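Local coordinates for protein putative Acetyltransferase from the GNAT family (Novosphingobium aromaticivorans DSM 12444, PDB 3EC4) that is a putative acetyltransferase of the GNAT family, probably transferring an acyl group to an acceptor that is not identified, at residues A41-P45 and G46-G50; A49-A52 and S53-Q56. All blocks are in the same frame, centred on the assembly; numbering follows the deposited sequence.

Contact 1. Residues A41-P45 and G46-G50; sequences AAAAP and GAEAG
The carboxylate of E48 leans over the bend at A44-A47, one face toward A44 O, which lies 4.0 Å from E48 CD, and toward P45 CA, 3.7 Å from E48 OE2. OE2 takes two donors, both tilted out of the carboxylate plane toward the turn. G46 N bonds to it at 3.1 Å from the syn side, 33° out of that plane, and a water bound to OE2 at 2.8 Å also donates to A43 O. CG stands beside the backbone N of E48, and the kink at chi2 (88°) swings the carboxylate back over the bend. Beneath it the chain makes a type II beta turn from A44 to A47, closed by A47 N to A44 O at 2.9 Å, with the N-H well aligned (159°). G46, at the third position, has the positive phi of this turn. Replacing E48 by an alanine would probably leave G46 N without this acceptor and the water tied to A43 O alone among the two segments, so that the turn is less firmly braced. On the face of the turn opposite the carboxylate, A44 CB lies 4.0 Å from A47 CB. Separately, A43 CB reaches E48 CA at 3.9 Å.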
loop_
_atom_site.group_PDB
_atom_site.type_symbol
_atom_site.label_atom_id
_atom_site.label_comp_id
_atom_site.label_asym_id
_atom_site.label_seq_id
_atom_site.Cartn_x
_atom_site.Cartn_y
_atom_site.Cartn_z
ATOM N N ALA A 41 -10.688 3.189 2.718
ATOM C CA ALA A 41 -11.864 4.054 2.427
ATOM C C ALA A 41 -11.522 5.500 2.717
ATOM O O ALA A 41 -10.526 5.794 3.371
ATOM C CB ALA A 41 -13.130 3.612 3.238
ATOM N N ALA A 42 -12.352 6.407 2.204
ATOM C CA ALA A 42 -12.157 7.833 2.395
ATOM C C ALA A 42 -13.504 8.533 2.233
ATOM O O ALA A 42 -14.400 8.053 1.500
ATOM C CB ALA A 42 -11.120 8.388 1.393
ATOM N N ALA A 43 -13.631 9.665 2.896
ATOM C CA ALA A 43 -14.856 10.503 2.832
ATOM C C ALA A 43 -14.548 11.911 2.304
ATOM O O ALA A 43 -13.454 12.450 2.502
ATOM C CB ALA A 43 -15.507 10.599 4.234
ATOM N N ALA A 44 -15.534 12.531 1.667
ATOM C CA ALA A 44 -15.392 13.913 1.260
ATOM C C ALA A 44 -15.207 14.731 2.522
ATOM O O ALA A 44 -15.730 14.372 3.558
ATOM C CB ALA A 44 -16.645 14.408 0.488
ATOM N N PRO A 45 -14.469 15.851 2.439
ATOM C CA PRO A 45 -14.447 16.737 3.604
ATOM C C PRO A 45 -15.872 17.093 4.033
ATOM O O PRO A 45 -16.712 17.393 3.201
ATOM C CB PRO A 45 -13.716 17.976 3.091
ATOM C CG PRO A 45 -12.950 17.540 1.917
ATOM C CD PRO A 45 -13.765 16.430 1.288
ATOM N N GLY A 46 -16.156 17.010 5.324
ATOM C CA GLY A 46 -17.492 17.266 5.848
ATOM C C GLY A 46 -18.438 16.077 5.886
ATOM O O GLY A 46 -19.426 16.106 6.616
ATOM N N ALA A 47 -18.129 15.027 5.131
ATOM C CA ALA A 47 -19.011 13.871 4.966
ATOM C C ALA A 47 -18.582 12.609 5.754
ATOM O O ALA A 47 -19.048 11.500 5.485
ATOM C CB ALA A 47 -19.095 13.558 3.491
ATOM N N GLU A 48 -17.717 12.809 6.738
ATOM C CA GLU A 48 -17.129 11.728 7.558
ATOM C C GLU A 48 -18.172 10.905 8.324
ATOM O O GLU A 48 -17.974 9.708 8.543
ATOM C CB GLU A 48 -16.083 12.313 8.534
ATOM C CG GLU A 48 -14.901 13.031 7.849
ATOM C CD GLU A 48 -15.147 14.504 7.555
ATOM O OE1 GLU A 48 -16.211 15.053 7.960
ATOM O OE2 GLU A 48 -14.265 15.114 6.889
ATOM N N ALA A 49 -19.331 11.482 8.642
ATOM C CA ALA A 49 -20.381 10.703 9.321
ATOM C C ALA A 49 -20.761 9.464 8.521
ATOM O O ALA A 49 -21.081 8.408 9.085
ATOM C CB ALA A 49 -21.645 11.572 9.604
ATOM N N GLY A 50 -20.699 9.577 7.198
ATOM C CA GLY A 50 -21.030 8.465 6.314
ATOM C C GLY A 50 -20.108 7.262 6.385
ATOM O O GLY A 50 -20.442 6.204 5.868
HETATM O O HOH W 1 -12.738 13.860 4.885
#

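Contact 2. Residues A49-A52 and S53-Q56; sequences AGLA and SLLQ
G50 O meets the S53 side chain on one side of a helical coil; L51 meets L54 on the side turned to strand 61-66. The side toward the strand is the tightly packed one. L51 CD2 comes to 3.9 Å from L54 CD1, the two leucine side chains crossing at a slant, and the CB of L54 rests 3.4 Å from L51 O. With CG beside the backbone N in both, L51 and L54 send their methyls to the same side. Together with L55 they reach I62 of strand 61-66, and L51 also touches L64. L55 CB lies 3.6 Å from A52 O, and farther along both A52 and L55 pack on T76 of strand 76-88. The other side is more open: S53 is exposed, though it touches L30 of strand 30-32, and G50, partly exposed, adds no side chain there. What S53 contributes is polar and turned back on the backbone. Its chi1 of 75° sets OG between N and the carbonyl carbon and brings it back to G50 O, to which it donates; the refined separation of 2.5 Å is very short and its exact value doubtful. S53 N also donates to G50 O, at 3.0 Å and with a bent N-H (131°), so one carbonyl oxygen is gripped by two donors of the same residue. L54 N to L51 O (3.0 Å) and L55 N to A52 O (2.9 Å, 158°) follow. This is a run of overlapping turns with bonds between residues three apart, amphipathic in character, whose leucines lie against the sheet while the serine, bonded back to the chain three residues earlier, lies on the more open side.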
loop_
_atom_site.group_PDB
_atom_site.type_symbol
_atom_site.label_atom_id
_atom_site.label_comp_id
_atom_site.label_asym_id
_atom_site.label_seq_id
_atom_site.Cartn_x
_atom_site.Cartn_y
_atom_site.Cartn_z
ATOM N N ALA A 49 -19.331 11.482 8.642
ATOM C CA ALA A 49 -20.381 10.703 9.321
ATOM C C ALA A 49 -20.761 9.464 8.521
ATOM O O ALA A 49 -21.081 8.408 9.085
ATOM C CB ALA A 49 -21.645 11.572 9.604
ATOM N N GLY A 50 -20.699 9.577 7.198
ATOM C CA GLY A 50 -21.030 8.465 6.314
ATOM C C GLY A 50 -20.108 7.262 6.385
ATOM O O GLY A 50 -20.442 6.204 5.868
ATOM N N LEU A 51 -18.933 7.416 7.000
ATOM C CA LEU A 51 -17.987 6.305 7.116
ATOM C C LEU A 51 -18.608 5.149 7.887
ATOM O O LEU A 51 -18.322 4.007 7.595
ATOM C CB LEU A 51 -16.681 6.754 7.791
ATOM C CG LEU A 51 -15.713 7.633 6.992
ATOM C CD1 LEU A 51 -14.623 8.192 7.947
ATOM C CD2 LEU A 51 -15.103 6.878 5.776
ATOM N N ALA A 52 -19.495 5.453 8.847
ATOM C CA ALA A 52 -20.150 4.425 9.633
ATOM C C ALA A 52 -20.998 3.525 8.740
ATOM O O ALA A 52 -21.109 2.325 8.976
ATOM C CB ALA A 52 -20.979 5.044 10.766
ATOM N N SER A 53 -21.570 4.107 7.692
ATOM C CA SER A 53 -22.405 3.369 6.751
ATOM C C SER A 53 -21.613 2.306 5.989
ATOM O O SER A 53 -22.213 1.381 5.465
ATOM C CB SER A 53 -23.149 4.344 5.781
ATOM O OG SER A 53 -22.270 4.873 4.809
ATOM N N LEU A 54 -20.271 2.404 5.950
ATOM C CA LEU A 54 -19.431 1.380 5.327
ATOM C C LEU A 54 -19.113 0.225 6.268
ATOM O O LEU A 54 -18.449 -0.725 5.846
ATOM C CB LEU A 54 -18.091 1.988 4.859
ATOM C CG LEU A 54 -18.094 3.225 3.954
ATOM C CD1 LEU A 54 -16.672 3.847 3.821
ATOM C CD2 LEU A 54 -18.653 2.843 2.602
ATOM N N LEU A 55 -19.559 0.290 7.530
ATOM C CA LEU A 55 -19.236 -0.711 8.565
ATOM C C LEU A 55 -20.472 -1.462 9.126
ATOM O O LEU A 55 -20.983 -1.111 10.214
ATOM C CB LEU A 55 -18.533 -0.021 9.739
ATOM C CG LEU A 55 -17.144 0.538 9.445
ATOM C CD1 LEU A 55 -16.582 1.230 10.675
ATOM C CD2 LEU A 55 -16.222 -0.559 8.985
ATOM N N GLN A 56 -20.920 -2.517 8.437
ATOM C CA GLN A 56 -22.126 -3.253 8.895
ATOM C C GLN A 56 -21.930 -4.450 9.842
ATOM O O GLN A 56 -22.526 -4.481 10.938
ATOM C CB GLN A 56 -23.004 -3.722 7.720
ATOM C CG GLN A 56 -24.356 -4.295 8.219
ATOM C CD GLN A 56 -25.096 -3.322 9.164
ATOM O OE1 GLN A 56 -25.233 -2.130 8.854
ATOM N NE2 GLN A 56 -25.548 -3.821 10.319
#

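Overall arrangement
From the N terminus, helix 11-17 and strand 30-32 come first, and strand 41-43 then pairs antiparallel with the latter. At its end, contact 1 closes the tight turn that reverses the chain. The chain continues without a break into contact 2, which shares A49 and G50 with it and coils on toward strand 61-66, an outermost strand of the large mixed sheet. The two neither cross nor enclose each other; the centres of contact 1 and contact 2 are about 9 Å apart. They touch again where the coil folds back on strand 41-43: A41 CB meets L54 CD1 and A43 CB meets L51 CD2. Together they join the small two-stranded sheet to strand 61-66.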